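Local coordinates for protein endoglucanase (Thermotoga maritima, PDB 1VHO) that probably acts as an aminopeptidase of the M42 family that uses two divalent metal ions per subunit, despite being named an endoglucanase, at residues Asn219-Phe230 with Val296-Lys306; Ile262-Leu273 with Glu322-Glu333. One frame throughout, in Å; residues are numbered along the deposited sequence.

Contact 1: Asn219-Phe230 with Val296-Lys306; sequences NPDAAIVMDVTF and VRTSLISIPLK
Val225 and Ser299 meet midway along two parallel strands: Val225 N donates to Ser299 O at 2.9 Å, nearly straight at 167°, and Val225 O receives Ile301 N. Eight such bonds, from Ala223 N to Leu305 N, form the ladder. The 40° angle between the strand axes records the twist.

Ile301 can be traced outward on the face it shares with Ile224, Met226 and Val228. Its CB is 4.2 Å from CE of Met226, a selenomethionine whose bent chain lies alongside. Its CG1, anti to the carbonyl carbon (chi1 -53°), approaches Ile224 CG2, and its CD1 closes on that same methyl at 3.6 Å. The CG2 branch turns to Leu323 of helix 317-333.

On the opposite face, with Val225 and Thr298, Leu300 CD1 packs 3.9 Å from Asp227 CB. The carboxylate of Asp227, a predicted zinc ligand, is salt-bridged through OD1 to Arg281. At the N-terminal end, Val296 CG1 rests 3.6 Å from Ala223 CB, and a water links Asp221 O to Arg297 N.

At the other end, Lys306 CG lies over one face of the Phe230 ring near its rim, 4.0 Å from Phe230 CE2, and the chain runs on past the ring toward CE, while Pro304 CB lies at the ring edge. Replacing Phe230 with an alanine would probably leave Lys306 CG without the ring face beneath it and open a gap beside Pro304.

The pair lies within the mixed sheet, with strand 61-67 bonded beyond 222-229 and antiparallel strand 247-249 beyond 297-304. Helices 171-187 and 317-333 pack on the face bearing Met226 and Ile303, whereas Phe288 touches Val225, Thr298 and Leu300 on the reverse.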
loop_
_atom_site.group_PDB
_atom_site.type_symbol
_atom_site.label_atom_id
_atom_site.label_comp_id
_atom_site.label_asym_id
_atom_site.label_seq_id
_atom_site.Cartn_x
_atom_site.Cartn_y
_atom_site.Cartn_z
ATOM N N ASN A 219 8.163 -20.868 8.384
ATOM C CA ASN A 219 9.354 -20.085 8.095
ATOM C C ASN A 219 9.535 -20.202 6.575
ATOM O O ASN A 219 9.848 -21.280 6.069
ATOM C CB ASN A 219 10.607 -20.581 8.805
ATOM C CG ASN A 219 11.689 -19.517 8.807
ATOM O OD1 ASN A 219 11.477 -18.383 9.249
ATOM N ND2 ASN A 219 12.872 -19.871 8.328
ATOM N N PRO A 220 9.193 -19.145 5.841
ATOM C CA PRO A 220 9.320 -19.222 4.397
ATOM C C PRO A 220 10.770 -19.444 3.985
ATOM O O PRO A 220 11.687 -18.902 4.602
ATOM C CB PRO A 220 8.847 -17.865 3.895
ATOM C CG PRO A 220 8.661 -16.982 5.072
ATOM C CD PRO A 220 8.852 -17.811 6.315
ATOM N N ASP A 221 10.943 -20.131 2.881
ATOM C CA ASP A 221 12.251 -20.369 2.289
ATOM C C ASP A 221 12.721 -19.151 1.512
ATOM O O ASP A 221 13.917 -18.978 1.259
ATOM C CB ASP A 221 12.116 -21.575 1.330
ATOM C CG ASP A 221 11.706 -22.786 2.159
ATOM O OD1 ASP A 221 12.429 -23.081 3.148
ATOM O OD2 ASP A 221 10.656 -23.356 1.878
ATOM N N ALA A 222 11.762 -18.311 1.042
ATOM C CA ALA A 222 12.144 -17.108 0.297
ATOM C C ALA A 222 11.005 -16.072 0.432
ATOM O O ALA A 222 9.860 -16.473 0.601
ATOM C CB ALA A 222 12.462 -17.351 -1.151
ATOM N N ALA A 223 11.390 -14.798 0.538
ATOM C CA ALA A 223 10.330 -13.786 0.707
ATOM C C ALA A 223 10.557 -12.637 -0.275
ATOM O O ALA A 223 11.701 -12.258 -0.507
ATOM C CB ALA A 223 10.388 -13.228 2.122
ATOM N N ILE A 224 9.463 -12.132 -0.826
ATOM C CA ILE A 224 9.586 -10.979 -1.735
ATOM C C ILE A 224 8.706 -9.873 -1.109
ATOM O O ILE A 224 7.509 -10.076 -0.950
ATOM C CB ILE A 224 9.198 -11.313 -3.162
ATOM C CG1 ILE A 224 9.972 -12.582 -3.656
ATOM C CG2 ILE A 224 9.492 -10.112 -4.071
ATOM C CD1 ILE A 224 9.758 -12.792 -5.191
ATOM N N VAL A 225 9.318 -8.766 -0.744
ATOM C CA VAL A 225 8.604 -7.657 -0.107
ATOM C C VAL A 225 8.289 -6.624 -1.179
ATOM O O VAL A 225 9.171 -6.251 -1.932
ATOM C CB VAL A 225 9.444 -6.993 1.007
ATOM C CG1 VAL A 225 8.837 -5.701 1.512
ATOM C CG2 VAL A 225 9.661 -7.977 2.152
HETATM N N MSE A 226 7.050 -6.129 -1.181
HETATM C CA MSE A 226 6.655 -5.152 -2.180
HETATM C C MSE A 226 6.860 -3.736 -1.630
HETATM O O MSE A 226 6.517 -3.492 -0.469
HETATM C CB MSE A 226 5.139 -5.277 -2.431
HETATM C CG MSE A 226 4.631 -6.594 -2.950
HETATM SE SE MSE A 226 5.180 -6.827 -4.773
HETATM C CE MSE A 226 6.824 -7.773 -4.502
ATOM N N ASP A 227 7.166 -2.818 -2.526
ATOM C CA ASP A 227 7.280 -1.423 -2.102
ATOM C C ASP A 227 7.013 -0.580 -3.354
ATOM O O ASP A 227 6.601 -1.127 -4.385
ATOM C CB ASP A 227 8.668 -1.129 -1.538
ATOM C CG ASP A 227 8.677 -0.005 -0.512
ATOM O OD1 ASP A 227 7.745 0.831 -0.447
ATOM O OD2 ASP A 227 9.643 0.057 0.276
ATOM N N VAL A 228 7.154 0.724 -3.225
ATOM C CA VAL A 228 7.000 1.611 -4.377
ATOM C C VAL A 228 8.241 2.527 -4.393
ATOM O O VAL A 228 8.876 2.678 -3.335
ATOM C CB VAL A 228 5.740 2.494 -4.358
ATOM C CG1 VAL A 228 4.479 1.612 -4.578
ATOM C CG2 VAL A 228 5.650 3.197 -3.010
ATOM N N THR A 229 8.538 3.071 -5.562
ATOM C CA THR A 229 9.701 3.984 -5.618
ATOM C C THR A 229 9.560 4.931 -6.786
ATOM O O THR A 229 8.767 4.766 -7.700
ATOM C CB THR A 229 10.974 3.119 -5.865
ATOM O OG1 THR A 229 12.156 3.894 -5.631
ATOM C CG2 THR A 229 11.025 2.636 -7.321
ATOM N N PHE A 230 10.451 5.919 -6.878
ATOM C CA PHE A 230 10.480 6.737 -8.112
ATOM C C PHE A 230 11.823 7.468 -8.133
ATOM O O PHE A 230 12.676 7.166 -8.956
ATOM C CB PHE A 230 9.320 7.691 -8.302
ATOM C CG PHE A 230 9.181 8.166 -9.739
ATOM C CD1 PHE A 230 8.891 7.258 -10.748
ATOM C CD2 PHE A 230 9.375 9.494 -10.058
ATOM C CE1 PHE A 230 8.804 7.687 -12.069
ATOM C CE2 PHE A 230 9.311 9.927 -11.384
ATOM C CZ PHE A 230 9.027 9.019 -12.387
ATOM N N VAL A 296 15.638 -15.531 6.469
ATOM C CA VAL A 296 14.818 -15.690 5.256
ATOM C C VAL A 296 15.480 -14.997 4.069
ATOM O O VAL A 296 15.706 -13.784 4.171
ATOM C CB VAL A 296 13.405 -15.101 5.486
ATOM C CG1 VAL A 296 12.571 -15.183 4.211
ATOM C CG2 VAL A 296 12.703 -15.838 6.607
ATOM N N ARG A 297 15.782 -15.706 2.995
ATOM C CA ARG A 297 16.393 -15.035 1.830
ATOM C C ARG A 297 15.323 -14.049 1.292
ATOM O O ARG A 297 14.247 -14.542 0.966
ATOM C CB ARG A 297 16.804 -16.034 0.781
ATOM C CG ARG A 297 17.837 -17.044 1.353
ATOM C CD ARG A 297 18.336 -17.979 0.255
ATOM N NE ARG A 297 17.491 -19.146 0.114
ATOM C CZ ARG A 297 16.441 -19.274 -0.676
ATOM N NH1 ARG A 297 16.081 -18.260 -1.451
ATOM N NH2 ARG A 297 15.753 -20.409 -0.685
ATOM N N THR A 298 15.674 -12.776 1.202
ATOM C CA THR A 298 14.697 -11.777 0.796
ATOM C C THR A 298 15.068 -10.907 -0.385
ATOM O O THR A 298 16.219 -10.604 -0.699
ATOM C CB THR A 298 14.372 -10.862 2.004
ATOM O OG1 THR A 298 14.054 -11.645 3.174
ATOM C CG2 THR A 298 13.126 -10.017 1.739
ATOM N N SER A 299 14.024 -10.544 -1.142
ATOM C CA SER A 299 14.146 -9.670 -2.286
ATOM C C SER A 299 13.168 -8.494 -2.107
ATOM O O SER A 299 12.073 -8.725 -1.575
ATOM C CB SER A 299 13.808 -10.416 -3.587
ATOM O OG SER A 299 13.732 -9.463 -4.657
ATOM N N LEU A 300 13.542 -7.302 -2.524
ATOM C CA LEU A 300 12.683 -6.128 -2.489
ATOM C C LEU A 300 12.376 -5.744 -3.938
ATOM O O LEU A 300 13.284 -5.621 -4.762
ATOM C CB LEU A 300 13.354 -4.931 -1.825
ATOM C CG LEU A 300 12.509 -3.615 -1.849
ATOM C CD1 LEU A 300 11.426 -3.778 -0.774
ATOM C CD2 LEU A 300 13.450 -2.471 -1.534
ATOM N N ILE A 301 11.098 -5.680 -4.308
ATOM C CA ILE A 301 10.714 -5.312 -5.670
ATOM C C ILE A 301 9.660 -4.199 -5.555
ATOM O O ILE A 301 8.684 -4.387 -4.823
ATOM C CB ILE A 301 10.216 -6.465 -6.533
ATOM C CG1 ILE A 301 11.232 -7.630 -6.548
ATOM C CG2 ILE A 301 10.005 -6.010 -7.983
ATOM C CD1 ILE A 301 10.781 -8.883 -7.204
ATOM N N SER A 302 9.824 -3.155 -6.325
ATOM C CA SER A 302 8.987 -1.987 -6.253
ATOM C C SER A 302 8.279 -1.595 -7.531
ATOM O O SER A 302 8.782 -1.802 -8.635
ATOM C CB SER A 302 9.856 -0.744 -5.848
ATOM O OG SER A 302 10.372 -0.961 -4.521
ATOM N N ILE A 303 7.105 -0.967 -7.320
ATOM C CA ILE A 303 6.328 -0.423 -8.442
ATOM C C ILE A 303 6.658 1.073 -8.576
ATOM O O ILE A 303 6.629 1.802 -7.563
ATOM C CB ILE A 303 4.829 -0.602 -8.118
ATOM C CG1 ILE A 303 4.414 -2.078 -8.244
ATOM C CG2 ILE A 303 3.974 0.266 -9.062
ATOM C CD1 ILE A 303 4.589 -2.716 -9.611
ATOM N N PRO A 304 7.012 1.563 -9.754
ATOM C CA PRO A 304 7.310 2.975 -9.970
ATOM C C PRO A 304 6.044 3.794 -9.661
ATOM O O PRO A 304 4.948 3.399 -10.076
ATOM C CB PRO A 304 7.582 3.116 -11.474
ATOM C CG PRO A 304 8.060 1.707 -11.840
ATOM C CD PRO A 304 7.133 0.807 -11.026
ATOM N N LEU A 305 6.227 4.833 -8.881
ATOM C CA LEU A 305 5.029 5.667 -8.552
ATOM C C LEU A 305 5.449 7.108 -8.644
ATOM O O LEU A 305 6.523 7.492 -8.175
ATOM C CB LEU A 305 4.575 5.234 -7.154
ATOM C CG LEU A 305 3.389 5.955 -6.521
ATOM C CD1 LEU A 305 2.787 5.030 -5.462
ATOM C CD2 LEU A 305 3.806 7.277 -5.870
ATOM N N LYS A 306 4.610 7.964 -9.212
ATOM C CA LYS A 306 4.967 9.390 -9.290
ATOM C C LYS A 306 4.103 10.181 -8.340
ATOM O O LYS A 306 2.954 9.803 -8.063
ATOM C CB LYS A 306 4.761 9.783 -10.765
ATOM C CG LYS A 306 5.474 11.050 -11.210
ATOM C CD LYS A 306 5.271 11.243 -12.718
ATOM C CE LYS A 306 6.392 12.047 -13.340
ATOM N NZ LYS A 306 6.257 13.510 -13.087
HETATM O O HOH W 1 15.668 -18.453 3.099
#

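Contact 2: Ile262-Leu273 with Glu322-Glu333; sequences IIEIAKKHNVSL and ELARLLSLVAVE. With SO4 (sulfate ion), chain D.
Ile265 is a knob set among Leu326, Leu329, Val330 and Glu333, its CG2 3.7 Å from Leu329 CB. Leu326 CD1 lies 3.9 Å from Ala266 CB, and Leu326 CD2 touches both Ile262 CG2 and Leu273 CD2, each at 3.9 Å. The axes of 262-268 and 322-333 approach to 9.7 Å at 111°.

Further out, Leu329 CD2 makes a CH-pi contact over the His269 ring. His269 NE2 donates to Glu333 OE2 at 2.6 Å, and ND1 donates to a sulfate, probably from the crystallisation liquor, at a doubtfully short distance. Lys268 NZ bridges to Glu333 OE2 from the opposite face of the carboxylate.

Helix 256-268 ends in a Schellman motif: its C-prime residue Asn270 has positive phi, and Val271 N bonds Ala266 O. There Arg325, CG opposite its backbone N (chi1 -175°) and chain bent at chi3 (76°), bonds His269 O in its guanidinium plane through NH1 and NH2, each 3.1 Å away. NE and NH2 also grip the Glu322 carboxylate side-on, NH1 reaches the sulfate, and Val271 CG2 lies over the guanidinium face.

Inward, Ile262 packs on strands 222-229 and 297-304 and Leu327 on 222-229, while helix 171-187 flanks 317-333 at Ala324.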
loop_
_atom_site.group_PDB
_atom_site.type_symbol
_atom_site.label_atom_id
_atom_site.label_comp_id
_atom_site.label_asym_id
_atom_site.label_seq_id
_atom_site.Cartn_x
_atom_site.Cartn_y
_atom_site.Cartn_z
ATOM N N ILE A 262 15.607 -14.423 -9.761
ATOM C CA ILE A 262 14.382 -13.720 -10.200
ATOM C C ILE A 262 14.623 -13.028 -11.510
ATOM O O ILE A 262 13.826 -13.035 -12.467
ATOM C CB ILE A 262 13.903 -12.723 -9.113
ATOM C CG1 ILE A 262 13.483 -13.424 -7.833
ATOM C CG2 ILE A 262 12.797 -11.830 -9.669
ATOM C CD1 ILE A 262 13.233 -12.494 -6.626
ATOM N N ILE A 263 15.809 -12.369 -11.616
ATOM C CA ILE A 263 16.180 -11.692 -12.866
ATOM C C ILE A 263 16.249 -12.660 -14.029
ATOM O O ILE A 263 15.789 -12.356 -15.143
ATOM C CB ILE A 263 17.547 -10.995 -12.640
ATOM C CG1 ILE A 263 17.343 -9.764 -11.729
ATOM C CG2 ILE A 263 18.250 -10.625 -13.941
ATOM C CD1 ILE A 263 18.676 -9.115 -11.333
ATOM N N GLU A 264 16.774 -13.867 -13.815
ATOM C CA GLU A 264 16.843 -14.838 -14.916
ATOM C C GLU A 264 15.450 -15.275 -15.366
ATOM O O GLU A 264 15.249 -15.535 -16.563
ATOM C CB GLU A 264 17.660 -16.079 -14.569
ATOM C CG GLU A 264 19.101 -15.808 -14.131
ATOM C CD GLU A 264 19.948 -15.120 -15.183
ATOM O OE1 GLU A 264 19.598 -15.111 -16.389
ATOM O OE2 GLU A 264 21.017 -14.552 -14.805
ATOM N N ILE A 265 14.518 -15.356 -14.419
ATOM C CA ILE A 265 13.133 -15.743 -14.815
ATOM C C ILE A 265 12.542 -14.620 -15.625
ATOM O O ILE A 265 11.900 -14.782 -16.658
ATOM C CB ILE A 265 12.312 -16.033 -13.551
ATOM C CG1 ILE A 265 12.777 -17.396 -13.005
ATOM C CG2 ILE A 265 10.797 -16.108 -13.885
ATOM C CD1 ILE A 265 12.436 -17.694 -11.583
ATOM N N ALA A 266 12.789 -13.353 -15.166
ATOM C CA ALA A 266 12.233 -12.234 -15.952
ATOM C C ALA A 266 12.783 -12.234 -17.364
ATOM O O ALA A 266 12.111 -11.919 -18.360
ATOM C CB ALA A 266 12.555 -10.905 -15.247
ATOM N N LYS A 267 14.098 -12.511 -17.443
ATOM C CA LYS A 267 14.739 -12.522 -18.782
ATOM C C LYS A 267 14.126 -13.584 -19.688
ATOM O O LYS A 267 13.728 -13.328 -20.845
ATOM C CB LYS A 267 16.231 -12.824 -18.556
ATOM C CG LYS A 267 17.040 -12.670 -19.837
ATOM C CD LYS A 267 18.427 -13.313 -19.684
ATOM C CE LYS A 267 19.141 -13.139 -21.044
ATOM N NZ LYS A 267 20.568 -13.544 -20.938
ATOM N N LYS A 268 13.944 -14.777 -19.162
ATOM C CA LYS A 268 13.356 -15.881 -19.968
ATOM C C LYS A 268 11.940 -15.566 -20.399
ATOM O O LYS A 268 11.518 -15.888 -21.500
ATOM C CB LYS A 268 13.402 -17.190 -19.189
ATOM C CG LYS A 268 12.588 -18.329 -19.807
ATOM C CD LYS A 268 12.722 -19.603 -18.963
ATOM C CE LYS A 268 11.812 -20.692 -19.514
ATOM N NZ LYS A 268 11.419 -21.707 -18.487
ATOM N N HIS A 269 11.154 -14.898 -19.532
ATOM C CA HIS A 269 9.791 -14.549 -19.857
ATOM C C HIS A 269 9.565 -13.154 -20.362
ATOM O O HIS A 269 8.413 -12.728 -20.418
ATOM C CB HIS A 269 8.888 -14.851 -18.627
ATOM C CG HIS A 269 8.891 -16.341 -18.407
ATOM N ND1 HIS A 269 7.967 -17.142 -19.076
ATOM C CD2 HIS A 269 9.676 -17.166 -17.674
ATOM C CE1 HIS A 269 8.195 -18.402 -18.742
ATOM N NE2 HIS A 269 9.214 -18.438 -17.910
ATOM N N ASN A 270 10.592 -12.427 -20.803
ATOM C CA ASN A 270 10.485 -11.106 -21.376
ATOM C C ASN A 270 9.792 -10.089 -20.469
ATOM O O ASN A 270 8.915 -9.318 -20.871
ATOM C CB ASN A 270 9.788 -11.236 -22.754
ATOM C CG ASN A 270 10.572 -12.221 -23.642
ATOM O OD1 ASN A 270 11.741 -12.015 -23.940
ATOM N ND2 ASN A 270 9.961 -13.327 -24.052
ATOM N N VAL A 271 10.113 -10.162 -19.173
ATOM C CA VAL A 271 9.561 -9.201 -18.223
ATOM C C VAL A 271 10.605 -8.048 -18.139
ATOM O O VAL A 271 11.682 -8.346 -17.663
ATOM C CB VAL A 271 9.313 -9.748 -16.822
ATOM C CG1 VAL A 271 8.732 -8.596 -15.957
ATOM C CG2 VAL A 271 8.259 -10.874 -16.794
ATOM N N SER A 272 10.224 -6.863 -18.598
ATOM C CA SER A 272 11.133 -5.715 -18.561
ATOM C C SER A 272 11.306 -5.277 -17.114
ATOM O O SER A 272 10.281 -5.152 -16.404
ATOM C CB SER A 272 10.596 -4.568 -19.417
ATOM O OG SER A 272 10.642 -4.990 -20.799
ATOM N N LEU A 273 12.496 -4.974 -16.690
ATOM C CA LEU A 273 12.729 -4.598 -15.287
ATOM C C LEU A 273 13.562 -3.325 -15.202
ATOM O O LEU A 273 14.241 -2.955 -16.169
ATOM C CB LEU A 273 13.569 -5.699 -14.600
ATOM C CG LEU A 273 12.928 -7.093 -14.406
ATOM C CD1 LEU A 273 13.934 -8.056 -13.800
ATOM C CD2 LEU A 273 11.683 -7.005 -13.513
ATOM N N GLU A 322 2.798 -6.691 -14.912
ATOM C CA GLU A 322 4.055 -7.392 -15.199
ATOM C C GLU A 322 4.728 -7.872 -13.936
ATOM O O GLU A 322 5.287 -8.963 -13.923
ATOM C CB GLU A 322 5.018 -6.549 -16.059
ATOM C CG GLU A 322 4.490 -6.411 -17.502
ATOM C CD GLU A 322 4.592 -7.731 -18.265
ATOM O OE1 GLU A 322 3.627 -8.516 -18.271
ATOM O OE2 GLU A 322 5.653 -8.056 -18.823
ATOM N N LEU A 323 4.664 -7.103 -12.827
ATOM C CA LEU A 323 5.236 -7.612 -11.579
ATOM C C LEU A 323 4.494 -8.867 -11.152
ATOM O O LEU A 323 5.069 -9.863 -10.659
ATOM C CB LEU A 323 5.242 -6.516 -10.490
ATOM C CG LEU A 323 5.819 -6.959 -9.142
ATOM C CD1 LEU A 323 7.136 -7.742 -9.337
ATOM C CD2 LEU A 323 6.075 -5.804 -8.182
ATOM N N ALA A 324 3.127 -8.812 -11.188
ATOM C CA ALA A 324 2.398 -10.014 -10.765
ATOM C C ALA A 324 2.726 -11.216 -11.693
ATOM O O ALA A 324 2.818 -12.335 -11.213
ATOM C CB ALA A 324 0.894 -9.714 -10.872
ATOM N N ARG A 325 2.880 -10.959 -12.981
ATOM C CA ARG A 325 3.235 -12.042 -13.921
ATOM C C ARG A 325 4.568 -12.635 -13.515
ATOM O O ARG A 325 4.752 -13.855 -13.422
ATOM C CB ARG A 325 3.276 -11.497 -15.382
ATOM C CG ARG A 325 3.525 -12.611 -16.422
ATOM C CD ARG A 325 3.210 -12.127 -17.831
ATOM N NE ARG A 325 4.232 -11.245 -18.414
ATOM C CZ ARG A 325 5.310 -11.691 -19.060
ATOM N NH1 ARG A 325 5.550 -13.005 -19.229
ATOM N NH2 ARG A 325 6.176 -10.819 -19.549
ATOM N N LEU A 326 5.568 -11.775 -13.249
ATOM C CA LEU A 326 6.869 -12.266 -12.800
ATOM C C LEU A 326 6.768 -13.041 -11.515
ATOM O O LEU A 326 7.400 -14.110 -11.375
ATOM C CB LEU A 326 7.789 -11.025 -12.509
ATOM C CG LEU A 326 9.164 -11.387 -11.945
ATOM C CD1 LEU A 326 9.885 -12.371 -12.883
ATOM C CD2 LEU A 326 10.020 -10.109 -11.782
ATOM N N LEU A 327 6.018 -12.556 -10.503
ATOM C CA LEU A 327 5.935 -13.253 -9.225
ATOM C C LEU A 327 5.253 -14.637 -9.398
ATOM O O LEU A 327 5.668 -15.607 -8.744
ATOM C CB LEU A 327 5.159 -12.507 -8.118
ATOM C CG LEU A 327 5.751 -11.158 -7.664
ATOM C CD1 LEU A 327 4.930 -10.577 -6.496
ATOM C CD2 LEU A 327 7.190 -11.330 -7.231
ATOM N N SER A 328 4.249 -14.699 -10.249
ATOM C CA SER A 328 3.594 -15.996 -10.524
ATOM C C SER A 328 4.658 -16.920 -11.169
ATOM O O SER A 328 4.711 -18.110 -10.815
ATOM C CB SER A 328 2.359 -15.865 -11.373
ATOM O OG SER A 328 2.579 -15.489 -12.743
ATOM N N LEU A 329 5.486 -16.446 -12.065
ATOM C CA LEU A 329 6.546 -17.241 -12.703
ATOM C C LEU A 329 7.606 -17.664 -11.715
ATOM O O LEU A 329 8.170 -18.769 -11.817
ATOM C CB LEU A 329 7.120 -16.515 -13.923
ATOM C CG LEU A 329 6.116 -16.378 -15.065
ATOM C CD1 LEU A 329 6.533 -15.314 -16.084
ATOM C CD2 LEU A 329 5.935 -17.729 -15.766
ATOM N N VAL A 330 7.877 -16.847 -10.690
ATOM C CA VAL A 330 8.845 -17.216 -9.654
ATOM C C VAL A 330 8.299 -18.428 -8.923
ATOM O O VAL A 330 8.994 -19.420 -8.668
ATOM C CB VAL A 330 9.133 -16.056 -8.677
ATOM C CG1 VAL A 330 9.885 -16.495 -7.441
ATOM C CG2 VAL A 330 9.946 -14.966 -9.405
ATOM N N ALA A 331 6.983 -18.417 -8.606
ATOM C CA ALA A 331 6.390 -19.558 -7.941
ATOM C C ALA A 331 6.437 -20.801 -8.820
ATOM O O ALA A 331 6.373 -21.922 -8.283
ATOM C CB ALA A 331 4.937 -19.264 -7.509
ATOM N N VAL A 332 6.515 -20.679 -10.125
ATOM C CA VAL A 332 6.572 -21.833 -11.022
ATOM C C VAL A 332 7.976 -22.339 -11.295
ATOM O O VAL A 332 8.259 -23.545 -11.174
ATOM C CB VAL A 332 5.921 -21.484 -12.369
ATOM C CG1 VAL A 332 6.029 -22.659 -13.376
ATOM C CG2 VAL A 332 4.450 -21.112 -12.210
ATOM N N GLU A 333 8.937 -21.429 -11.513
ATOM C CA GLU A 333 10.286 -21.800 -11.882
ATOM C C GLU A 333 11.398 -21.635 -10.889
ATOM O O GLU A 333 12.519 -22.085 -11.198
ATOM C CB GLU A 333 10.681 -20.924 -13.121
ATOM C CG GLU A 333 9.730 -21.263 -14.285
ATOM C CD GLU A 333 10.074 -20.489 -15.533
ATOM O OE1 GLU A 333 11.042 -19.696 -15.502
ATOM O OE2 GLU A 333 9.365 -20.602 -16.553
HETATM S S SO4 D . 4.587 -16.154 -20.142
HETATM O O1 SO4 D . 4.012 -15.616 -21.438
HETATM O O2 SO4 D . 6.075 -16.088 -20.292
HETATM O O3 SO4 D . 4.082 -15.329 -19.010
HETATM O O4 SO4 D . 4.148 -17.580 -19.991
HETATM O O HOH W 2 7.479 -6.387 -19.408
#

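From the N terminus the four segments come in the order 219-230, 262-273, 296-306, 322-333, so the two contacts alternate and cross. Contact 1 closes a 65-residue loop that contains helix 256-268, whose C-terminal half, with the turn after it, enters contact 2. Contact 2 in turn closes a 48-residue loop that carries strand 297-304, the second partner of contact 1. Their centres are 14 Å apart and they touch directly: Ile224 CD1 meets Leu327 CD2 at 3.6 Å, and Ser299 OG lies equally near Ile262 CD1. Together they join two strands of the mixed sheet to the pair of crossed helices packed on one of its faces.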